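Local coordinates for lipid II:glycine glycyltransferase (Staphylococcus aureus, PDB 6SNR), which probably catalyses transfer of the first glycine of the pentaglycine bridge from glycyl-tRNA to the lysine of lipid II in peptidoglycan synthesis, at residues A[185-188]-A[189-192]; A[210-213]-A[214-218]. One frame throughout, in Å; residues are numbered along the deposited sequence.

Contact 1 of 2, residues A[185-188]-A[189-192]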
# COMPACT_ATOMS: atom_id res chain seq x y z
N ASP A 185 10.20 -8.29 10.18
CA ASP A 185 9.88 -9.70 10.00
C ASP A 185 8.57 -10.08 10.70
O ASP A 185 7.83 -9.26 11.27
CB ASP A 185 11.03 -10.58 10.52
CG ASP A 185 11.31 -10.36 12.01
OD1 ASP A 185 10.46 -9.83 12.72
OD2 ASP A 185 12.43 -10.70 12.44
N ARG A 186 8.24 -11.36 10.67
CA ARG A 186 7.01 -11.78 11.30
C ARG A 186 6.88 -11.38 12.77
O ARG A 186 5.80 -11.00 13.23
CB ARG A 186 6.83 -13.30 11.15
CG ARG A 186 5.47 -13.78 11.55
CD ARG A 186 5.41 -15.32 11.45
NE ARG A 186 4.04 -15.81 11.47
CZ ARG A 186 3.38 -16.30 12.52
NH1 ARG A 186 2.13 -16.72 12.37
NH2 ARG A 186 3.93 -16.34 13.74
N GLU A 187 7.98 -11.49 13.52
CA GLU A 187 7.98 -11.10 14.93
C GLU A 187 7.63 -9.61 15.10
O GLU A 187 7.02 -9.24 16.09
CB GLU A 187 9.32 -11.42 15.60
CG GLU A 187 9.26 -11.40 17.12
CD GLU A 187 8.43 -12.56 17.68
OE1 GLU A 187 8.80 -13.73 17.43
OE2 GLU A 187 7.42 -12.29 18.38
N GLY A 188 7.95 -8.81 14.09
CA GLY A 188 7.57 -7.38 14.05
C GLY A 188 6.07 -7.11 14.09
O GLY A 188 5.60 -5.98 14.42
N LEU A 189 5.26 -8.12 13.75
CA LEU A 189 3.82 -7.91 13.71
C LEU A 189 3.22 -7.64 15.09
O LEU A 189 2.11 -7.12 15.17
CB LEU A 189 3.07 -9.08 13.02
CG LEU A 189 3.37 -9.19 11.52
CD1 LEU A 189 2.95 -10.56 10.96
CD2 LEU A 189 2.78 -8.05 10.69
N LYS A 190 3.92 -8.02 16.17
CA LYS A 190 3.40 -7.76 17.52
C LYS A 190 3.47 -6.28 17.83
O LYS A 190 2.48 -5.72 18.26
CB LYS A 190 4.13 -8.56 18.59
CG LYS A 190 3.69 -10.02 18.68
CD LYS A 190 4.41 -10.78 19.79
CE LYS A 190 4.22 -10.12 21.15
NZ LYS A 190 4.63 -10.99 22.30
N THR A 191 4.59 -5.65 17.46
CA THR A 191 4.72 -4.19 17.48
C THR A 191 3.67 -3.53 16.58
O THR A 191 2.95 -2.59 16.97
CB THR A 191 6.16 -3.78 17.08
OG1 THR A 191 7.10 -4.30 18.05
CG2 THR A 191 6.30 -2.23 17.01
N PHE A 192 3.53 -4.03 15.35
CA PHE A 192 2.52 -3.47 14.46
C PHE A 192 1.10 -3.50 15.01
O PHE A 192 0.32 -2.55 14.90
CB PHE A 192 2.58 -4.22 13.13
CG PHE A 192 1.67 -3.64 12.10
CD1 PHE A 192 1.94 -2.40 11.55
CD2 PHE A 192 0.53 -4.32 11.69
CE1 PHE A 192 1.13 -1.85 10.60
CE2 PHE A 192 -0.32 -3.75 10.76
CZ PHE A 192 -0.02 -2.52 10.20

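Contact 2 of 2, residues A[210-213]-A[214-218]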
# COMPACT_ATOMS: atom_id res chain seq x y z
N ILE A 210 -3.55 -9.42 15.96
CA ILE A 210 -2.31 -9.91 15.34
C ILE A 210 -2.52 -11.09 14.37
O ILE A 210 -1.84 -11.16 13.34
CB ILE A 210 -1.22 -10.26 16.37
CG1 ILE A 210 0.10 -10.59 15.67
CG2 ILE A 210 -1.63 -11.42 17.27
CD1 ILE A 210 1.27 -10.69 16.61
N SER A 211 -3.42 -12.01 14.73
CA SER A 211 -3.69 -13.18 13.90
C SER A 211 -4.17 -12.82 12.49
O SER A 211 -3.87 -13.52 11.52
CB SER A 211 -4.74 -14.08 14.57
OG SER A 211 -4.17 -14.62 15.74
N TYR A 212 -4.93 -11.73 12.42
CA TYR A 212 -5.46 -11.21 11.17
C TYR A 212 -4.31 -10.74 10.24
O TYR A 212 -4.29 -11.04 9.04
CB TYR A 212 -6.46 -10.07 11.42
CG TYR A 212 -6.91 -9.39 10.14
CD1 TYR A 212 -6.20 -8.31 9.60
CD2 TYR A 212 -8.03 -9.83 9.46
CE1 TYR A 212 -6.60 -7.71 8.42
CE2 TYR A 212 -8.43 -9.24 8.28
CZ TYR A 212 -7.72 -8.18 7.77
OH TYR A 212 -8.14 -7.58 6.61
N PHE A 213 -3.33 -10.06 10.81
CA PHE A 213 -2.18 -9.62 10.04
C PHE A 213 -1.22 -10.77 9.72
O PHE A 213 -0.61 -10.83 8.65
CB PHE A 213 -1.51 -8.42 10.74
CG PHE A 213 -2.43 -7.25 10.88
CD1 PHE A 213 -2.87 -6.57 9.75
CD2 PHE A 213 -2.86 -6.82 12.12
CE1 PHE A 213 -3.75 -5.52 9.86
CE2 PHE A 213 -3.73 -5.75 12.23
CZ PHE A 213 -4.17 -5.09 11.10
N GLU A 214 -1.06 -11.71 10.65
CA GLU A 214 -0.23 -12.86 10.42
C GLU A 214 -0.76 -13.70 9.22
O GLU A 214 0.02 -14.18 8.45
CB GLU A 214 -0.15 -13.70 11.70
CG GLU A 214 0.88 -13.16 12.69
CD GLU A 214 0.84 -13.85 14.04
OE1 GLU A 214 -0.19 -14.46 14.39
OE2 GLU A 214 1.85 -13.72 14.76
N ASN A 215 -2.07 -13.78 9.09
CA ASN A 215 -2.71 -14.56 8.02
C ASN A 215 -2.35 -14.00 6.65
O ASN A 215 -1.94 -14.72 5.75
CB ASN A 215 -4.20 -14.48 8.21
CG ASN A 215 -4.97 -15.25 7.16
OD1 ASN A 215 -4.78 -16.46 7.02
ND2 ASN A 215 -5.88 -14.58 6.45
N ILE A 216 -2.40 -12.69 6.54
CA ILE A 216 -1.96 -12.06 5.28
C ILE A 216 -0.43 -12.17 5.07
O ILE A 216 0.10 -12.57 4.00
CB ILE A 216 -2.50 -10.60 5.19
CG1 ILE A 216 -2.10 -9.74 6.39
CG2 ILE A 216 -4.02 -10.57 5.15
CD1 ILE A 216 -2.80 -8.39 6.41
N TYR A 217 0.33 -11.83 6.09
CA TYR A 217 1.75 -11.82 5.93
C TYR A 217 2.39 -13.18 5.57
O TYR A 217 3.25 -13.27 4.67
CB TYR A 217 2.38 -11.22 7.21
CG TYR A 217 3.88 -11.01 7.17
CD1 TYR A 217 4.43 -9.82 6.69
CD2 TYR A 217 4.74 -11.97 7.65
CE1 TYR A 217 5.81 -9.63 6.67
CE2 TYR A 217 6.12 -11.78 7.64
CZ TYR A 217 6.66 -10.60 7.16
OH TYR A 217 8.03 -10.39 7.16
N ASP A 218 1.98 -14.23 6.27
CA ASP A 218 2.55 -15.55 6.13
C ASP A 218 2.33 -16.16 4.75
O ASP A 218 3.12 -16.98 4.29
CB ASP A 218 1.93 -16.51 7.16
CG ASP A 218 2.36 -16.24 8.59
OD1 ASP A 218 3.32 -15.48 8.83
OD2 ASP A 218 1.69 -16.80 9.49
O HOH W 1 -6.42 -11.79 7.29

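Contact 1 of 2, residues A[185-188]-A[189-192]
L189 N donates to R186 O at 3.0 Å, an i+3 bond of the turn that leads into helix 189-202 and carries an Asx motif at D185. Its N-H points at the oxygen almost straight, at 161°, yet the donor stands well above the carbonyl plane, as expected for an i+3 bond in a tight turn. The bonds from G188 N to D185 O and from K190 N to E187 O are weak. With the next acceptor, G188 O, the i+4 pattern appears: F192 N reaches it at 3.0 Å and lies in the carbonyl plane. The bonding therefore changes from turn to alpha-helix between L189 and F192.

Side chains follow the same turn, which brings L189 CB to 3.3 Å from R186 O. L189 chi1 (-67°) then places CG 3.5 Å from R186 O, with CD1 beyond it grazing R186 CG at 4.1 Å. E187 and K190 run alongside each other on the exposed side, with E187 OE2 touching the aliphatic K190 CD at 3.7 Å. A bend at chi3 (56°) leads the K190 amine off from the E187 carboxylate, and E187 OE2 and K190 NZ remain 5.0 Å apart, too far for a salt bridge.

Further out, R186 is extended from CG to NE and forms a salt bridge with D218 on helix 210-220. L189 and F192 face inward, against L228 and L308 of the sheet, and the F192 ring meets F213 edge-to-face. Behind the turn, the Asx motif is closed by D185 OD1, which accepts from G188 N at 3.0 Å with the donor nearly along the carboxylate C-O bond.

Contact 2 of 2, residues A[210-213]-A[214-218]
F213 and I216 form the tight side of this helical turn. Their side chains lie side by side, pointing the same way, I216 CD1 reaching the edge of the phenyl ring near its plane, 3.8 Å from F213 CD1. The isoleucine has CG1 between its backbone N and carbonyl carbon (chi1 56°), a crowded position that presses CG1 to 2.9 Å from F213 O. That same oxygen accepts from Y217 N at 2.9 Å, nearly in line with its carbonyl bond, so it is closely hemmed in. One turn back, E214 N to I210 O repeats the i+4 bond with similarly straight geometry.

The flank facing helix 189-202 is also close-packed. E214, extended beyond CG, crosses I210 obliquely; its OE2 rests 3.6 Å from the methyl I210 CD1, and its ion pair with R186 is long and weak. Packing is looser at exposed S211, its OG 4.2 Å from E214 OE1, and on the flank where a water donates to Y212 O at 2.9 Å and accepts from N215 ND2 at 3.0 Å; N215 ND2 also bonds to T32 O, and Y212 OH to Y320 OH.

With F213, I216 and Y217 all on L308 of strand 302-312 and S211 outward, the arrangement is that of an amphipathic helix laid on a mixed sheet, consistent with the acetyltransferase-like fold of the FemABX family.

From the N terminus, the chain leaves edge strand 180-183, and contact 1 closes the short turn leading into helix 189-202; that helix is followed by a connection to helix 210-220, most of which makes contact 2. The two are in series, neither nested nor crossed, with centres about 10 Å apart. They meet directly: R186 NE and D218 OD1 pair at 2.8 Å, and K190 CG packs on I210 CD1 at 3.3 Å. The entry to the first helix is thereby joined to both ends of contact 2. Both helices also rest on strand 302-312 through L308, so the two lie as a layer against the sheet.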